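Virulence protein vsdE (Salmonella enterica, PDB 5LQ6) acts as a virulence effector and cysteine hydrolase, related to the papain-like peptidases, that suppresses host immune responses. Local coordinates at residues Asn121-Leu126 with Glu208-Ala213; Phe148-Glu153 with Phe167-Ile172; Glu135-Tyr140 with Pro179-Ile184. The protein carries 4 engineered substitutions. One frame throughout, in Å; residues are numbered along the deposited sequence.

Contact 1 (Asn121-Leu126 with Glu208-Ala213); sequences NQSYSL and EFYVRA. Engineered in segment 121-126: Ser125 (natural residue Cys).
The Tyr210 ring and the Gln122 side-chain amide have planes only 7° apart but do not stack squarely: the amide crosses the CB end of the ring obliquely, with NE2 3.7 Å from Tyr210 CB. At the ring's edge, close to its plane, sits the carbonyl oxygen of Ser123, 3.5 Å from Tyr210 CD2. The Phe209 ring likewise receives a carbonyl oxygen at its edge, that of Leu126, while the rest of the ring turns from segment 121-126 toward Phe203.

Four hydrogen bonds cross, three of them between backbones, all using Phe209 and Val211. Leu126 and Phe209 form an antiparallel hydrogen-bonded pair, with Leu126 N 2.8 Å from Phe209 O and Phe209 N 2.9 Å from Leu126 O. At Val211 the pattern changes. Its carbonyl oxygen accepts from Ser123 N (2.8 Å), but its N-H points almost straight (170°) at Ser123 OG, 3.0 Å away. Chi1 of 69° puts that hydroxyl between the backbone N and the carbonyl carbon of Ser123, where it also donates to Tyr124 O. A side chain thus stands in for a main-chain acceptor. Leu126 CD1 lies 3.8 Å from Val211 CG2, less certainly, since Val211 has two conformations. Beyond the direct bonds, a water donates to both Asn121 OD1 and Ala213 O.

On its other side, strand 209-212 pairs with strand 147-157 through Tyr210 and Arg212, whose guanidinium forms salt bridges with Asp112 and Asp166. Segment 121-126 therefore covers the edge of the sheet, while Leu126 and Phe209 both pack on Val132 of helix 129-143.

Contact 2 (Phe148-Glu153 with Phe167-Ile172); sequences FIISAE and FNAVVI
Ile150 lies across the Phe167 ring, with CB 3.9 Å from the ring centroid and 16° off its normal, a CH-pi contact over one face. The branch CG2 reaches out over the rim, 3.5 Å from Phe167 CZ. With chi1 at 54°, the Phe167 ring stands between its own backbone N and carbonyl carbon and leans toward the neighbouring strand; Ala152 CB meets it at the edge, 4.1 Å from CE1. The other arm of Ile150 turns along the sheet, its CD1 resting 4.0 Å from Ala169 CB.

Beneath this apolar face, Phe148-Ala169 and Ile150-Phe167 are antiparallel hydrogen-bonded pairs, two bonds each; the straightest, Ile150 N to Phe167 O, is 2.8 Å long at 169°. The intervening non-hydrogen-bonded pair, Ile149 and Asn168, sends its side chains to the reverse face, side by side. There Asn168 ND2 donates to Ser80 O and to a water that also donates to Phe148 O.

These strands form a beta hairpin at the centre of an antiparallel sheet. Phe167 also touches Asp185, which probably forms a charge-relay triad with Cys76 and His165, as in papain-like cysteine hydrolases.

Contact 3 (Glu135-Tyr140 with Pro179-Ile184); sequences EILNRY and PYVQFI
Val181 CG2 is the centre of the close-packed part, touching two successive residues of the helix. It lies 3.7 Å from Leu137 CG and 3.8 Å from Ile136 CG2, and Leu137 CD2 closes on the same methyl. The side chains of Ile136 and Val181 cross at about a right angle, and the touch is between the two CG2 methyls. The other methyl of Val181, CG1, sits 3.9 Å above the plane of the Phe183 ring, over its centre.

Helix 135-140 and strand 180-184 run at 127°, and their axes approach to 8.8 Å at the nearest point, a helix laid across one face of an antiparallel sheet. Val181 faces it, whereas Tyr180 and Ile184 point to the reverse face and meet helix 55-65; the sheet is therefore covered by helices on both sides, in keeping with a papain-like fold.

Toward the surface the contacts are fewer, single touches on Pro179 by the partly exposed Leu137 and Tyr140. Leu137 CD2 reaches Pro179 O at 3.8 Å. Tyr140 starts toward the strand, and CG anti to the backbone N (chi1 -176°) brings CE2 to 3.6 Å from Pro179 CG. Both contacts with Pro179 are less certain, because it was modelled in two conformations. The Tyr140 hydroxyl is held elsewhere, by Ser173 OG. Round the helix, turned from the strand, Arg139 NE makes a salt bridge of 3.0 Å with Glu135 OE2, one turn earlier.

Overall arrangement
From the N terminus, the chain leaves helix 108-116 and runs through 121-126, whose partner 208-213 lies near the C terminus, so contact 1 closes the longest loop. Inside it, helix 129-143 supplies 135-140, and contact 3 closes when strand 180-184 arrives. Inside that again, contact 2 closes the short hairpin of 148-153 and 167-172. The three loops are concentric and none cross. One sheet unites them: Arg212 O lies 2.8 Å from Ile149 N between contacts 1 and 2, and Val170 O lies 2.8 Å from Gln182 N between contacts 2 and 3. Helix 129-143 bridges them too, Ile136 packing on Phe148 and Arg139 on Ser123.

Contact 1 (Asn121-Leu126 with Glu208-Ala213)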
loop_
_atom_site.group_PDB
_atom_site.type_symbol
_atom_site.label_atom_id
_atom_site.label_comp_id
_atom_site.label_asym_id
_atom_site.label_seq_id
_atom_site.Cartn_x
_atom_site.Cartn_y
_atom_site.Cartn_z
ATOM N N ASN A 121 7.660 -9.955 -0.161
ATOM C CA ASN A 121 7.517 -11.034 0.842
ATOM C C ASN A 121 6.541 -10.540 1.920
ATOM O O ASN A 121 6.552 -9.376 2.293
ATOM C CB ASN A 121 8.851 -11.432 1.485
ATOM C CG ASN A 121 9.584 -10.244 2.083
ATOM O OD1 ASN A 121 9.451 -9.130 1.596
ATOM N ND2 ASN A 121 10.359 -10.477 3.129
ATOM N N GLN A 122 5.684 -11.436 2.327
ATOM C CA GLN A 122 4.630 -11.124 3.266
ATOM C C GLN A 122 5.016 -11.579 4.663
ATOM O O GLN A 122 5.910 -12.396 4.869
ATOM C CB GLN A 122 3.357 -11.828 2.856
ATOM C CG GLN A 122 2.805 -11.409 1.530
ATOM C CD GLN A 122 1.305 -11.525 1.493
ATOM O OE1 GLN A 122 0.776 -12.622 1.629
ATOM N NE2 GLN A 122 0.604 -10.379 1.366
ATOM N N SER A 123 4.306 -11.033 5.623
ATOM C CA SER A 123 4.261 -11.527 6.983
ATOM C C SER A 123 3.426 -12.754 7.029
ATOM O O SER A 123 2.669 -13.047 6.128
ATOM C CB SER A 123 3.624 -10.476 7.898
ATOM O OG SER A 123 2.246 -10.345 7.611
ATOM N N TYR A 124 3.476 -13.418 8.191
ATOM C CA TYR A 124 2.461 -14.391 8.566
ATOM C C TYR A 124 1.129 -13.645 8.771
ATOM O O TYR A 124 1.120 -12.419 8.921
ATOM C CB TYR A 124 2.835 -15.075 9.875
ATOM C CG TYR A 124 4.071 -15.913 9.842
ATOM C CD1 TYR A 124 4.227 -16.918 8.877
ATOM C CD2 TYR A 124 5.056 -15.759 10.817
ATOM C CE1 TYR A 124 5.354 -17.736 8.871
ATOM C CE2 TYR A 124 6.193 -16.557 10.818
ATOM C CZ TYR A 124 6.334 -17.553 9.847
ATOM O OH TYR A 124 7.471 -18.343 9.869
ATOM N N SER A 125 0.027 -14.378 8.784
ATOM C CA SER A 125 -1.278 -13.805 9.002
ATOM C C SER A 125 -1.350 -13.211 10.417
ATOM O O SER A 125 -0.864 -13.818 11.391
ATOM C CB SER A 125 -2.354 -14.871 8.793
ATOM O OG SER A 125 -3.638 -14.343 9.015
ATOM N N LEU A 126 -1.905 -12.016 10.523
ATOM C CA LEU A 126 -2.139 -11.335 11.772
ATOM C C LEU A 126 -3.652 -11.229 12.004
ATOM O O LEU A 126 -4.458 -11.149 11.055
ATOM C CB LEU A 126 -1.538 -9.934 11.733
ATOM C CG LEU A 126 -0.021 -9.961 11.588
ATOM C CD1 LEU A 126 0.556 -8.610 11.199
ATOM C CD2 LEU A 126 0.690 -10.406 12.858
ATOM N N GLU A 208 -8.187 -12.095 8.524
ATOM C CA GLU A 208 -6.766 -12.049 8.562
ATOM C C GLU A 208 -6.238 -10.690 7.966
ATOM O O GLU A 208 -6.898 -9.962 7.202
ATOM C CB GLU A 208 -6.195 -13.175 7.714
ATOM C CG GLU A 208 -6.825 -14.554 7.816
ATOM C CD GLU A 208 -6.653 -15.323 6.512
ATOM O OE1 GLU A 208 -5.502 -15.436 6.045
ATOM O OE2 GLU A 208 -7.662 -15.796 5.942
ATOM N N PHE A 209 -5.029 -10.360 8.368
ATOM C CA PHE A 209 -4.276 -9.260 7.841
ATOM C C PHE A 209 -2.879 -9.759 7.481
ATOM O O PHE A 209 -2.310 -10.610 8.153
ATOM C CB PHE A 209 -4.138 -8.180 8.905
ATOM C CG PHE A 209 -5.443 -7.563 9.335
ATOM C CD1 PHE A 209 -6.241 -8.227 10.221
ATOM C CD2 PHE A 209 -5.862 -6.344 8.813
ATOM C CE1 PHE A 209 -7.450 -7.707 10.643
ATOM C CE2 PHE A 209 -7.093 -5.798 9.260
ATOM C CZ PHE A 209 -7.871 -6.515 10.143
ATOM N N TYR A 210 -2.280 -9.144 6.464
ATOM C CA TYR A 210 -0.908 -9.429 6.069
ATOM C C TYR A 210 -0.207 -8.140 5.784
ATOM O O TYR A 210 -0.835 -7.211 5.351
ATOM C CB TYR A 210 -0.851 -10.267 4.791
ATOM C CG TYR A 210 -1.494 -11.608 4.908
ATOM C CD1 TYR A 210 -2.851 -11.756 4.771
ATOM C CD2 TYR A 210 -0.740 -12.690 5.229
ATOM C CE1 TYR A 210 -3.473 -12.998 4.911
ATOM C CE2 TYR A 210 -1.342 -13.954 5.354
ATOM C CZ TYR A 210 -2.695 -14.075 5.214
ATOM O OH TYR A 210 -3.274 -15.330 5.353
ATOM N N VAL A 211 1.087 -8.082 6.092
ATOM C CA VAL A 211 1.916 -6.917 5.867
ATOM C C VAL A 211 3.001 -7.289 4.883
ATOM O O VAL A 211 3.584 -8.359 5.000
ATOM C CB VAL A 211 2.548 -6.478 7.203
ATOM C CG1 VAL A 211 3.325 -5.174 7.070
ATOM C CG2 VAL A 211 1.460 -6.342 8.285
ATOM N N ARG A 212 3.265 -6.453 3.886
ATOM C CA ARG A 212 4.376 -6.683 2.972
ATOM C C ARG A 212 5.082 -5.354 2.689
ATOM O O ARG A 212 4.522 -4.281 2.910
ATOM C CB ARG A 212 3.951 -7.374 1.689
ATOM C CG ARG A 212 3.124 -6.562 0.728
ATOM C CD ARG A 212 2.537 -7.502 -0.359
ATOM N NE ARG A 212 2.192 -6.810 -1.612
ATOM C CZ ARG A 212 1.060 -6.139 -1.837
ATOM N NH1 ARG A 212 0.099 -6.071 -0.949
ATOM N NH2 ARG A 212 0.875 -5.562 -3.017
ATOM N N ALA A 213 6.295 -5.435 2.190
ATOM C CA ALA A 213 7.089 -4.257 1.912
ATOM C C ALA A 213 8.193 -4.528 0.926
ATOM O O ALA A 213 8.738 -5.657 0.905
ATOM C CB ALA A 213 7.647 -3.689 3.166
HETATM O O HOH W 1 9.835 -7.672 -0.483
#

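Contact 2 (Phe148-Glu153 with Phe167-Ile172)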
loop_
_atom_site.group_PDB
_atom_site.type_symbol
_atom_site.label_atom_id
_atom_site.label_comp_id
_atom_site.label_asym_id
_atom_site.label_seq_id
_atom_site.Cartn_x
_atom_site.Cartn_y
_atom_site.Cartn_z
ATOM N N PHE A 148 4.809 0.156 4.706
ATOM C CA PHE A 148 4.249 -1.162 4.502
ATOM C C PHE A 148 2.962 -1.103 3.701
ATOM O O PHE A 148 2.265 -0.093 3.718
ATOM C CB PHE A 148 3.959 -1.855 5.834
ATOM C CG PHE A 148 5.142 -1.911 6.778
ATOM C CD1 PHE A 148 5.428 -0.829 7.597
ATOM C CD2 PHE A 148 5.999 -3.000 6.717
ATOM C CE1 PHE A 148 6.546 -0.859 8.411
ATOM C CE2 PHE A 148 7.123 -3.019 7.559
ATOM C CZ PHE A 148 7.353 -1.927 8.365
ATOM N N ILE A 149 2.645 -2.203 3.031
ATOM C CA ILE A 149 1.339 -2.407 2.414
ATOM C C ILE A 149 0.586 -3.416 3.288
ATOM O O ILE A 149 1.159 -4.460 3.645
ATOM C CB ILE A 149 1.373 -2.910 0.964
ATOM C CG1 ILE A 149 2.207 -1.979 0.080
ATOM C CG2 ILE A 149 -0.021 -3.059 0.396
ATOM C CD1 ILE A 149 2.477 -2.534 -1.337
ATOM N N ILE A 150 -0.665 -3.105 3.602
ATOM C CA ILE A 150 -1.487 -3.995 4.419
ATOM C C ILE A 150 -2.515 -4.628 3.537
ATOM O O ILE A 150 -3.170 -3.924 2.733
ATOM C CB ILE A 150 -2.190 -3.251 5.546
ATOM C CG1 ILE A 150 -1.263 -2.249 6.232
ATOM C CG2 ILE A 150 -2.853 -4.216 6.522
ATOM C CD1 ILE A 150 -0.091 -2.838 6.891
ATOM N N SER A 151 -2.732 -5.927 3.635
ATOM C CA SER A 151 -3.804 -6.634 2.932
ATOM C C SER A 151 -4.743 -7.211 3.975
ATOM O O SER A 151 -4.301 -7.957 4.873
ATOM C CB SER A 151 -3.224 -7.757 2.069
ATOM O OG SER A 151 -2.409 -7.279 1.058
ATOM N N ALA A 152 -6.011 -6.832 3.898
ATOM C CA ALA A 152 -7.038 -7.304 4.816
ATOM C C ALA A 152 -7.990 -8.203 4.063
ATOM O O ALA A 152 -8.390 -7.942 2.935
ATOM C CB ALA A 152 -7.754 -6.162 5.412
ATOM N N GLU A 153 -8.383 -9.300 4.697
ATOM C CA GLU A 153 -9.343 -10.170 4.066
ATOM C C GLU A 153 -10.794 -9.794 4.151
ATOM O O GLU A 153 -11.558 -10.103 3.249
ATOM C CB GLU A 153 -9.138 -11.595 4.569
ATOM C CG GLU A 153 -7.917 -12.228 3.902
ATOM C CD GLU A 153 -8.230 -12.953 2.603
ATOM O OE1 GLU A 153 -9.089 -12.461 1.815
ATOM O OE2 GLU A 153 -7.609 -14.023 2.386
ATOM N N PHE A 167 -4.252 -1.414 1.666
ATOM C CA PHE A 167 -4.006 -0.046 2.076
ATOM C C PHE A 167 -2.565 0.044 2.585
ATOM O O PHE A 167 -1.788 -0.884 2.384
ATOM C CB PHE A 167 -5.066 0.468 3.050
ATOM C CG PHE A 167 -5.269 -0.399 4.274
ATOM C CD1 PHE A 167 -6.005 -1.547 4.184
ATOM C CD2 PHE A 167 -4.682 -0.074 5.493
ATOM C CE1 PHE A 167 -6.217 -2.343 5.297
ATOM C CE2 PHE A 167 -4.882 -0.878 6.602
ATOM C CZ PHE A 167 -5.622 -2.015 6.492
ATOM N N ASN A 168 -2.193 1.143 3.172
ATOM C CA ASN A 168 -0.799 1.419 3.513
ATOM C C ASN A 168 -0.622 1.794 4.965
ATOM O O ASN A 168 -1.563 2.159 5.662
ATOM C CB ASN A 168 -0.207 2.533 2.628
ATOM C CG ASN A 168 -0.242 2.195 1.148
ATOM O OD1 ASN A 168 -1.295 2.193 0.520
ATOM N ND2 ASN A 168 0.926 1.896 0.606
ATOM N N ALA A 169 0.597 1.663 5.467
ATOM C CA ALA A 169 0.908 2.094 6.819
ATOM C C ALA A 169 2.347 2.646 6.784
ATOM O O ALA A 169 3.249 2.023 6.200
ATOM C CB ALA A 169 0.791 0.968 7.800
ATOM N N VAL A 170 2.556 3.804 7.409
ATOM C CA VAL A 170 3.862 4.410 7.516
ATOM C C VAL A 170 4.098 4.857 8.940
ATOM O O VAL A 170 3.228 5.449 9.563
ATOM C CB VAL A 170 4.029 5.592 6.560
ATOM C CG1 VAL A 170 5.366 6.313 6.692
ATOM C CG2 VAL A 170 3.882 5.166 5.093
ATOM N N VAL A 171 5.285 4.585 9.436
ATOM C CA VAL A 171 5.702 5.087 10.773
ATOM C C VAL A 171 6.185 6.512 10.640
ATOM O O VAL A 171 7.068 6.829 9.809
ATOM C CB VAL A 171 6.806 4.188 11.367
ATOM C CG1 VAL A 171 7.279 4.741 12.702
ATOM C CG2 VAL A 171 6.353 2.754 11.498
ATOM N N ILE A 172 5.568 7.376 11.421
ATOM C CA ILE A 172 5.874 8.810 11.452
ATOM C C ILE A 172 6.630 9.110 12.731
ATOM O O ILE A 172 6.169 8.753 13.802
ATOM C CB ILE A 172 4.610 9.686 11.383
ATOM C CG1 ILE A 172 3.802 9.350 10.123
ATOM C CG2 ILE A 172 4.999 11.175 11.443
ATOM C CD1 ILE A 172 2.556 10.195 9.939
HETATM O O HOH W 2 3.481 1.989 2.255
#

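Contact 3 (Glu135-Tyr140 with Pro179-Ile184)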
loop_
_atom_site.group_PDB
_atom_site.type_symbol
_atom_site.label_atom_id
_atom_site.label_comp_id
_atom_site.label_asym_id
_atom_site.label_seq_id
_atom_site.Cartn_x
_atom_site.Cartn_y
_atom_site.Cartn_z
ATOM N N GLU A 135 3.118 -5.039 15.198
ATOM C CA GLU A 135 4.147 -5.681 14.401
ATOM C C GLU A 135 4.973 -4.643 13.650
ATOM O O GLU A 135 6.180 -4.755 13.538
ATOM C CB GLU A 135 3.530 -6.667 13.413
ATOM C CG GLU A 135 4.441 -7.297 12.378
ATOM C CD GLU A 135 5.505 -8.201 12.987
ATOM O OE1 GLU A 135 5.359 -8.610 14.173
ATOM O OE2 GLU A 135 6.493 -8.511 12.258
ATOM N N ILE A 136 4.283 -3.630 13.107
ATOM C CA ILE A 136 4.960 -2.586 12.378
ATOM C C ILE A 136 5.850 -1.798 13.338
ATOM O O ILE A 136 7.013 -1.488 12.972
ATOM C CB ILE A 136 3.947 -1.672 11.674
ATOM C CG1 ILE A 136 3.425 -2.429 10.457
ATOM C CG2 ILE A 136 4.625 -0.365 11.271
ATOM C CD1 ILE A 136 2.248 -1.763 9.790
ATOM N N LEU A 137 5.320 -1.447 14.516
ATOM C CA LEU A 137 6.190 -0.736 15.496
ATOM C C LEU A 137 7.377 -1.550 15.896
ATOM O O LEU A 137 8.468 -1.006 16.113
ATOM C CB LEU A 137 5.399 -0.258 16.673
ATOM C CG LEU A 137 4.417 0.870 16.400
ATOM C CD1 LEU A 137 3.446 1.042 17.575
ATOM C CD2 LEU A 137 5.132 2.163 15.984
ATOM N N ASN A 138 7.209 -2.852 15.984
ATOM C CA ASN A 138 8.358 -3.715 16.302
ATOM C C ASN A 138 9.387 -3.755 15.194
ATOM O O ASN A 138 10.621 -3.672 15.449
ATOM C CB ASN A 138 7.894 -5.106 16.666
ATOM C CG ASN A 138 9.024 -5.974 17.232
ATOM O OD1 ASN A 138 9.642 -5.628 18.234
ATOM N ND2 ASN A 138 9.326 -7.049 16.555
ATOM N N ARG A 139 8.944 -3.910 13.962
ATOM C CA ARG A 139 9.849 -3.869 12.847
ATOM C C ARG A 139 10.599 -2.520 12.782
ATOM O O ARG A 139 11.823 -2.470 12.478
ATOM C CB ARG A 139 9.170 -4.151 11.510
ATOM C CG ARG A 139 8.651 -5.558 11.344
ATOM C CD ARG A 139 8.152 -5.750 9.928
ATOM N NE ARG A 139 7.261 -6.904 9.783
ATOM C CZ ARG A 139 6.925 -7.451 8.612
ATOM N NH1 ARG A 139 7.431 -7.004 7.458
ATOM N NH2 ARG A 139 6.108 -8.483 8.598
ATOM N N TYR A 140 9.917 -1.428 13.092
ATOM C CA TYR A 140 10.578 -0.150 13.096
ATOM C C TYR A 140 11.598 -0.069 14.240
ATOM O O TYR A 140 12.684 0.469 14.038
ATOM C CB TYR A 140 9.552 0.987 13.247
ATOM C CG TYR A 140 10.132 2.370 13.170
ATOM C CD1 TYR A 140 10.439 2.973 11.980
ATOM C CD2 TYR A 140 10.430 3.044 14.358
ATOM C CE1 TYR A 140 11.016 4.228 11.930
ATOM C CE2 TYR A 140 10.957 4.288 14.298
ATOM C CZ TYR A 140 11.283 4.861 13.114
ATOM O OH TYR A 140 11.813 6.133 13.067
ATOM N N PRO A 179 7.534 7.358 17.873
ATOM C CA PRO A 179 7.053 7.001 16.515
ATOM C C PRO A 179 5.659 6.397 16.606
ATOM O O PRO A 179 5.341 5.662 17.572
ATOM C CB PRO A 179 8.078 5.974 16.055
ATOM C CG PRO A 179 9.372 6.392 16.755
ATOM C CD PRO A 179 8.910 6.872 18.112
ATOM N N TYR A 180 4.821 6.702 15.617
ATOM C CA TYR A 180 3.496 6.150 15.579
ATOM C C TYR A 180 3.184 5.665 14.189
ATOM O O TYR A 180 3.749 6.138 13.198
ATOM C CB TYR A 180 2.432 7.157 16.066
ATOM C CG TYR A 180 2.266 8.376 15.232
ATOM C CD1 TYR A 180 1.381 8.399 14.154
ATOM C CD2 TYR A 180 2.937 9.547 15.500
ATOM C CE1 TYR A 180 1.210 9.502 13.372
ATOM C CE2 TYR A 180 2.784 10.667 14.713
ATOM C CZ TYR A 180 1.885 10.687 13.671
ATOM O OH TYR A 180 1.688 11.812 12.914
ATOM N N VAL A 181 2.248 4.708 14.114
ATOM C CA VAL A 181 1.795 4.208 12.809
ATOM C C VAL A 181 0.654 5.076 12.279
ATOM O O VAL A 181 -0.338 5.273 12.957
ATOM C CB VAL A 181 1.293 2.764 12.921
ATOM C CG1 VAL A 181 0.801 2.225 11.588
ATOM C CG2 VAL A 181 2.400 1.890 13.439
ATOM N N GLN A 182 0.866 5.621 11.076
ATOM C CA GLN A 182 -0.191 6.252 10.341
ATOM C C GLN A 182 -0.709 5.308 9.263
ATOM O O GLN A 182 -0.005 5.042 8.292
ATOM C CB GLN A 182 0.262 7.556 9.738
ATOM C CG GLN A 182 -0.801 8.307 8.966
ATOM C CD GLN A 182 -1.913 8.776 9.856
ATOM O OE1 GLN A 182 -1.666 9.605 10.776
ATOM N NE2 GLN A 182 -3.103 8.198 9.719
ATOM N N PHE A 183 -1.928 4.834 9.438
ATOM C CA PHE A 183 -2.616 4.131 8.332
ATOM C C PHE A 183 -3.003 5.110 7.286
ATOM O O PHE A 183 -3.418 6.248 7.582
ATOM C CB PHE A 183 -3.762 3.305 8.877
ATOM C CG PHE A 183 -3.308 2.149 9.733
ATOM C CD1 PHE A 183 -2.718 1.061 9.166
ATOM C CD2 PHE A 183 -3.459 2.151 11.122
ATOM C CE1 PHE A 183 -2.292 -0.043 9.918
ATOM C CE2 PHE A 183 -3.030 1.064 11.860
ATOM C CZ PHE A 183 -2.454 -0.023 11.265
ATOM N N ILE A 184 -2.888 4.671 6.032
ATOM C CA ILE A 184 -3.185 5.497 4.859
ATOM C C ILE A 184 -4.063 4.658 3.936
ATOM O O ILE A 184 -3.684 3.560 3.565
ATOM C CB ILE A 184 -1.948 5.967 4.106
ATOM C CG1 ILE A 184 -0.955 6.632 5.024
ATOM C CG2 ILE A 184 -2.340 6.866 2.970
ATOM C CD1 ILE A 184 0.447 6.581 4.498
#